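Fatty acid amide hydrolase (Candida albicans, PDB 6KVR) probably hydrolyses monocarboxylic acid amides to the carboxylate and ammonium, as a member of the amidase signature family. Local coordinates at residues N469-N480 against L523-Y531. Sequence-based numbering, arbitrary orientation.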
ATOM      1  N   ASN A 469      28.516   1.561   7.442  1.00 22.98           N
ATOM      2  CA  ASN A 469      29.730   2.382   7.430  1.00 22.32           C
ATOM      3  C   ASN A 469      30.990   1.574   7.698  1.00 26.75           C
ATOM      4  O   ASN A 469      32.037   2.132   8.044  1.00 26.78           O
ATOM      5  CB  ASN A 469      29.618   3.508   8.460  1.00 26.58           C
ATOM      6  CG  ASN A 469      29.153   2.994   9.814  1.00 28.35           C
ATOM      7  OD1 ASN A 469      27.977   3.094  10.156  1.00 30.22           O
ATOM      8  ND2 ASN A 469      30.064   2.382  10.557  1.00 23.20           N
ATOM      9  N   ASN A 470      30.906   0.257   7.579  1.00 26.60           N
ATOM     10  CA  ASN A 470      32.034  -0.625   7.826  1.00 24.55           C
ATOM     11  C   ASN A 470      31.683  -1.967   7.200  1.00 24.01           C
ATOM     12  O   ASN A 470      30.568  -2.167   6.705  1.00 22.10           O
ATOM     13  CB  ASN A 470      32.325  -0.728   9.332  1.00 22.98           C
ATOM     14  CG  ASN A 470      33.650  -1.413   9.635  1.00 28.80           C
ATOM     15  OD1 ASN A 470      34.551  -1.467   8.797  1.00 27.54           O
ATOM     16  ND2 ASN A 470      33.762  -1.958  10.834  1.00 28.50           N
ATOM     17  N   VAL A 471      32.646  -2.880   7.208  1.00 22.22           N
ATOM     18  CA  VAL A 471      32.360  -4.289   6.953  1.00 26.42           C
ATOM     19  C   VAL A 471      31.668  -4.804   8.208  1.00 24.01           C
ATOM     20  O   VAL A 471      31.364  -4.015   9.106  1.00 24.11           O
ATOM     21  CB  VAL A 471      33.644  -5.082   6.642  1.00 25.33           C
ATOM     22  CG1 VAL A 471      34.203  -4.663   5.292  1.00 23.52           C
ATOM     23  CG2 VAL A 471      34.667  -4.822   7.701  1.00 24.53           C
ATOM     24  N   ALA A 472      31.445  -6.119   8.293  1.00 22.68           N
ATOM     25  CA  ALA A 472      30.745  -6.717   9.426  1.00 23.23           C
ATOM     26  C   ALA A 472      31.282  -6.181  10.752  1.00 22.77           C
ATOM     27  O   ALA A 472      32.504  -6.103  10.941  1.00 25.81           O
ATOM     28  CB  ALA A 472      30.876  -8.243   9.400  1.00 24.50           C
ATOM     29  N   PRO A 473      30.421  -5.814  11.682  1.00 25.38           N
ATOM     30  CA  PRO A 473      30.880  -5.257  12.956  1.00 25.48           C
ATOM     31  C   PRO A 473      31.252  -6.357  13.947  1.00 25.19           C
ATOM     32  O   PRO A 473      30.963  -7.537  13.764  1.00 22.63           O
ATOM     33  CB  PRO A 473      29.658  -4.475  13.440  1.00 22.72           C
ATOM     34  CG  PRO A 473      28.528  -5.333  12.992  1.00 25.91           C
ATOM     35  CD  PRO A 473      28.951  -5.888  11.615  1.00 24.64           C
ATOM     36  N   HIS A 474      31.916  -5.949  15.017  1.00 25.89           N
ATOM     37  CA  HIS A 474      32.074  -6.862  16.139  1.00 29.65           C
ATOM     38  C   HIS A 474      30.716  -7.095  16.794  1.00 28.88           C
ATOM     39  O   HIS A 474      29.836  -6.232  16.758  1.00 26.87           O
ATOM     40  CB  HIS A 474      33.063  -6.297  17.153  1.00 24.01           C
ATOM     41  CG  HIS A 474      34.464  -6.211  16.640  1.00 30.29           C
ATOM     42  ND1 HIS A 474      35.424  -5.410  17.222  1.00 33.80           N
ATOM     43  CD2 HIS A 474      35.075  -6.839  15.606  1.00 30.15           C
ATOM     44  CE1 HIS A 474      36.561  -5.542  16.564  1.00 38.52           C
ATOM     45  NE2 HIS A 474      36.376  -6.402  15.576  1.00 36.29           N
ATOM     46  N   SER A 475      30.551  -8.266  17.411  1.00 25.14           N
ATOM     47  CA  SER A 475      29.280  -8.589  18.046  1.00 28.35           C
ATOM     48  C   SER A 475      28.873  -7.504  19.036  1.00 29.77           C
ATOM     49  O   SER A 475      29.698  -6.980  19.790  1.00 26.12           O
ATOM     50  CB  SER A 475      29.363  -9.952  18.737  1.00 29.20           C
ATOM     51  OG  SER A 475      29.633 -10.955  17.761  1.00 26.64           O
ATOM     52  N   GLU A 476      27.590  -7.133  18.980  1.00 28.69           N
ATOM     53  CA  GLU A 476      26.971  -6.184  19.904  1.00 25.84           C
ATOM     54  C   GLU A 476      27.574  -4.783  19.787  1.00 27.47           C
ATOM     55  O   GLU A 476      27.460  -3.974  20.717  1.00 27.18           O
ATOM     56  CB  GLU A 476      27.052  -6.688  21.351  1.00 28.54           C
ATOM     57  CG  GLU A 476      26.548  -8.126  21.565  1.00 30.04           C
ATOM     58  CD  GLU A 476      26.229  -8.442  23.036  1.00 34.87           C
ATOM     59  OE1 GLU A 476      25.112  -8.125  23.535  1.00 38.57           O
ATOM     60  OE2 GLU A 476      27.122  -9.012  23.704  1.00 40.37           O
ATOM     61  N   GLU A 477      28.179  -4.463  18.643  1.00 27.76           N
ATOM     62  CA  GLU A 477      28.855  -3.178  18.442  1.00 26.58           C
ATOM     63  C   GLU A 477      28.486  -2.579  17.085  1.00 28.43           C
ATOM     64  O   GLU A 477      29.345  -2.130  16.322  1.00 28.58           O
ATOM     65  CB  GLU A 477      30.375  -3.341  18.588  1.00 28.16           C
ATOM     66  CG  GLU A 477      30.829  -3.440  20.050  1.00 34.71           C
ATOM     67  CD  GLU A 477      32.341  -3.402  20.219  1.00 36.07           C
ATOM     68  OE1 GLU A 477      32.935  -2.306  20.111  1.00 39.43           O
ATOM     69  OE2 GLU A 477      32.925  -4.473  20.511  1.00 42.91           O
ATOM     70  N   VAL A 478      27.194  -2.570  16.761  1.00 25.70           N
ATOM     71  CA  VAL A 478      26.724  -1.919  15.546  1.00 27.47           C
ATOM     72  C   VAL A 478      25.500  -1.080  15.900  1.00 25.41           C
ATOM     73  O   VAL A 478      24.488  -1.611  16.375  1.00 23.15           O
ATOM     74  CB  VAL A 478      26.433  -2.925  14.414  1.00 25.58           C
ATOM     75  CG1 VAL A 478      25.589  -4.112  14.899  1.00 24.51           C
ATOM     76  CG2 VAL A 478      25.798  -2.234  13.228  1.00 22.04           C
ATOM     77  N   TYR A 479      25.603   0.232  15.668  1.00 24.76           N
ATOM     78  CA  TYR A 479      24.702   1.242  16.200  1.00 20.59           C
ATOM     79  C   TYR A 479      23.991   2.068  15.139  1.00 24.31           C
ATOM     80  O   TYR A 479      22.855   2.495  15.367  1.00 22.50           O
ATOM     81  CB  TYR A 479      25.480   2.202  17.106  1.00 22.87           C
ATOM     82  CG  TYR A 479      26.352   1.504  18.135  1.00 24.23           C
ATOM     83  CD1 TYR A 479      25.813   1.044  19.336  1.00 26.56           C
ATOM     84  CD2 TYR A 479      27.702   1.307  17.906  1.00 26.58           C
ATOM     85  CE1 TYR A 479      26.596   0.401  20.276  1.00 27.92           C
ATOM     86  CE2 TYR A 479      28.503   0.666  18.835  1.00 27.86           C
ATOM     87  CZ  TYR A 479      27.945   0.220  20.016  1.00 29.67           C
ATOM     88  OH  TYR A 479      28.738  -0.411  20.930  1.00 29.01           O
ATOM     89  N   ASN A 480      24.626   2.322  13.998  1.00 25.14           N
ATOM     90  CA  ASN A 480      24.079   3.192  12.968  1.00 22.09           C
ATOM     91  C   ASN A 480      23.500   2.372  11.821  1.00 21.30           C
ATOM     92  O   ASN A 480      24.238   1.657  11.126  1.00 22.41           O
ATOM     93  CB  ASN A 480      25.154   4.133  12.433  1.00 21.87           C
ATOM     94  CG  ASN A 480      24.717   4.829  11.180  1.00 20.29           C
ATOM     95  OD1 ASN A 480      23.634   5.402  11.132  1.00 23.29           O
ATOM     96  ND2 ASN A 480      25.531   4.750  10.144  1.00 22.48           N
ATOM     97  N   LEU A 523      27.255   9.733  17.349  1.00 30.27           N
ATOM     98  CA  LEU A 523      27.074   8.444  16.690  1.00 27.64           C
ATOM     99  C   LEU A 523      28.162   8.190  15.652  1.00 23.25           C
ATOM    100  O   LEU A 523      28.706   7.082  15.574  1.00 22.79           O
ATOM    101  CB  LEU A 523      25.689   8.374  16.049  1.00 25.54           C
ATOM    102  CG  LEU A 523      25.273   7.086  15.312  1.00 31.56           C
ATOM    103  CD1 LEU A 523      25.373   5.867  16.211  1.00 23.17           C
ATOM    104  CD2 LEU A 523      23.843   7.199  14.739  1.00 27.60           C
ATOM    105  N   GLU A 524      28.496   9.203  14.845  1.00 25.48           N
ATOM    106  CA  GLU A 524      29.553   9.014  13.860  1.00 27.36           C
ATOM    107  C   GLU A 524      30.865   8.670  14.537  1.00 23.10           C
ATOM    108  O   GLU A 524      31.615   7.817  14.048  1.00 26.27           O
ATOM    109  CB  GLU A 524      29.726  10.256  12.976  1.00 27.38           C
ATOM    110  CG  GLU A 524      30.619   9.968  11.758  1.00 26.47           C
ATOM    111  CD  GLU A 524      30.786  11.166  10.836  1.00 32.48           C
ATOM    112  OE1 GLU A 524      30.679  12.305  11.329  1.00 33.18           O
ATOM    113  OE2 GLU A 524      31.020  10.972   9.624  1.00 30.48           O
ATOM    114  N   GLN A 525      31.161   9.325  15.666  1.00 27.74           N
ATOM    115  CA  GLN A 525      32.409   9.064  16.376  1.00 28.73           C
ATOM    116  C   GLN A 525      32.410   7.662  16.970  1.00 28.77           C
ATOM    117  O   GLN A 525      33.399   6.925  16.859  1.00 25.64           O
ATOM    118  CB  GLN A 525      32.621  10.104  17.476  1.00 30.71           C
ATOM    119  CG  GLN A 525      33.989   9.991  18.120  1.00 32.96           C
ATOM    120  CD  GLN A 525      34.147  10.861  19.343  1.00 33.74           C
ATOM    121  OE1 GLN A 525      33.476  11.869  19.486  1.00 33.79           O
ATOM    122  NE2 GLN A 525      35.036  10.463  20.237  1.00 38.51           N
ATOM    123  N   LEU A 526      31.309   7.291  17.627  1.00 27.18           N
ATOM    124  CA  LEU A 526      31.158   5.934  18.137  1.00 27.80           C
ATOM    125  C   LEU A 526      31.486   4.898  17.057  1.00 27.32           C
ATOM    126  O   LEU A 526      32.333   4.014  17.255  1.00 28.24           O
ATOM    127  CB  LEU A 526      29.735   5.756  18.666  1.00 25.59           C
ATOM    128  CG  LEU A 526      29.293   4.387  19.176  1.00 29.42           C
ATOM    129  CD1 LEU A 526      30.280   3.807  20.196  1.00 28.25           C
ATOM    130  CD2 LEU A 526      27.896   4.508  19.772  1.00 26.87           C
ATOM    131  N   GLU A 527      30.862   5.030  15.889  1.00 23.86           N
ATOM    132  CA  GLU A 527      31.059   4.049  14.824  1.00 27.03           C
ATOM    133  C   GLU A 527      32.487   4.087  14.275  1.00 25.08           C
ATOM    134  O   GLU A 527      33.126   3.040  14.127  1.00 27.16           O
ATOM    135  CB  GLU A 527      30.047   4.293  13.701  1.00 20.14           C
ATOM    136  CG  GLU A 527      28.634   3.829  14.025  1.00 27.49           C
ATOM    137  CD  GLU A 527      28.432   2.311  13.847  1.00 30.79           C
ATOM    138  OE1 GLU A 527      29.329   1.618  13.297  1.00 29.24           O
ATOM    139  OE2 GLU A 527      27.358   1.812  14.253  1.00 28.49           O
ATOM    140  N   ASN A 528      32.996   5.283  13.935  1.00 24.63           N
ATOM    141  CA  ASN A 528      34.297   5.364  13.269  1.00 27.15           C
ATOM    142  C   ASN A 528      35.444   4.972  14.198  1.00 28.45           C
ATOM    143  O   ASN A 528      36.443   4.404  13.738  1.00 25.56           O
ATOM    144  CB  ASN A 528      34.555   6.772  12.733  1.00 30.27           C
ATOM    145  CG  ASN A 528      33.854   7.059  11.401  1.00 32.31           C
ATOM    146  OD1 ASN A 528      33.989   8.155  10.861  1.00 29.12           O
ATOM    147  ND2 ASN A 528      33.089   6.094  10.886  1.00 32.62           N
ATOM    148  N   GLU A 529      35.338   5.266  15.497  1.00 28.16           N
ATOM    149  CA  GLU A 529      36.455   4.931  16.378  1.00 29.01           C
ATOM    150  C   GLU A 529      36.534   3.437  16.671  1.00 29.83           C
ATOM    151  O   GLU A 529      37.541   2.986  17.217  1.00 29.29           O
ATOM    152  CB  GLU A 529      36.375   5.759  17.668  1.00 31.68           C
ATOM    153  CG  GLU A 529      36.911   7.192  17.464  1.00 32.58           C
ATOM    154  CD  GLU A 529      36.858   8.085  18.707  1.00 46.04           C
ATOM    155  OE1 GLU A 529      36.216   7.724  19.732  1.00 43.51           O
ATOM    156  OE2 GLU A 529      37.466   9.182  18.646  1.00 49.63           O
ATOM    157  N   ASN A 530      35.532   2.653  16.269  1.00 31.06           N
ATOM    158  CA  ASN A 530      35.622   1.201  16.368  1.00 30.14           C
ATOM    159  C   ASN A 530      36.423   0.570  15.235  1.00 29.81           C
ATOM    160  O   ASN A 530      36.788  -0.604  15.338  1.00 30.07           O
ATOM    161  CB  ASN A 530      34.226   0.580  16.373  1.00 32.51           C
ATOM    162  CG  ASN A 530      33.571   0.664  17.721  1.00 31.58           C
ATOM    163  OD1 ASN A 530      34.243   0.878  18.718  1.00 32.87           O
ATOM    164  ND2 ASN A 530      32.258   0.535  17.760  1.00 29.69           N
ATOM    165  N   TYR A 531      36.685   1.286  14.142  1.00 29.57           N
ATOM    166  CA  TYR A 531      37.381   0.634  13.044  1.00 31.51           C
ATOM    167  C   TYR A 531      38.852   0.437  13.401  1.00 32.94           C
ATOM    168  O   TYR A 531      39.534   1.377  13.809  1.00 31.82           O
ATOM    169  CB  TYR A 531      37.256   1.416  11.732  1.00 27.52           C
ATOM    170  CG  TYR A 531      37.983   0.663  10.632  1.00 30.53           C
ATOM    171  CD1 TYR A 531      37.441  -0.503  10.096  1.00 32.77           C
ATOM    172  CD2 TYR A 531      39.261   1.047  10.210  1.00 31.41           C
ATOM    173  CE1 TYR A 531      38.123  -1.244   9.138  1.00 31.31           C
ATOM    174  CE2 TYR A 531      39.952   0.309   9.248  1.00 29.11           C
ATOM    175  CZ  TYR A 531      39.376  -0.831   8.722  1.00 28.94           C
ATOM    176  OH  TYR A 531      40.025  -1.559   7.769  1.00 25.96           O
TER
HETATM  177  O   HOH W   1      32.823   2.972  10.752  1.00 30.92           O
HETATM  178  O   HOH W   2      30.574   0.228  15.747  1.00 26.16           O
HETATM  179  O   HOH W   3      31.364  -0.002  20.574  1.00 32.41           O
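Asn-469 reaches Glu-527 with its amide: ND2 donates to OE1 over 2.9 Å, nearly straight at 167° and in the plane of the amide, but it comes down on the carboxylate from above, the two planes being 71° apart. A water joins ND2 and O of Asn-469 to Asn-528 ND2 on the helix. Next in the chain, Asn-470 sets its OD1 3.3 Å from CD1 of the Tyr-531 ring at an oblique approach, while that oxygen is hydrogen-bonded to Ser-356 and the tyrosine hydroxyl to the carbonyl of Asp-508. The chain leaves the helix at Ala-472, reverses in a type II beta turn from His-474 to Glu-477, and meets segment 523-531 again through waters at Glu-477. One water bridges Glu-477 O to Asn-530 ND2, and a second ties Glu-477 OE1 and Tyr-479 OH to that same nitrogen; the hydroxyl is also hydrogen-bonded to Lys-417 NZ. Tyr-479 lays one ring face against Leu-526, whose CD2 makes a CH-pi contact 3.8 Å from the ring centroid, and Asn-530 ND2 lies in plane at the ring edge. The backbone N of Tyr-479 and that of Asn-480 both donate to Glu-527 OE2, each over 2.8 Å. The bend in the glutamate chain (chi2 -80°) folds the carboxylate back so that OE1 serves Asn-469 while OE2 serves the two backbone groups; these donors probably stabilise its negative charge in this buried setting. Asn-480 ND2 hydrogen-bonds to Asn-469 OD1 (3.0 Å), joining the first and last residues of 469-480, and its CB packs beside the methyls of Leu-523. In this buried packing contact of the amidase fold, Val-478 lies about 10 Å (side chains) from Gly-256, a predicted substrate-binding residue. Segment 523-531, on helix 522-529, packs against the loop between strand 462-466 and helix 482-490, with helix 417-423 touching Tyr-479 and Leu-523.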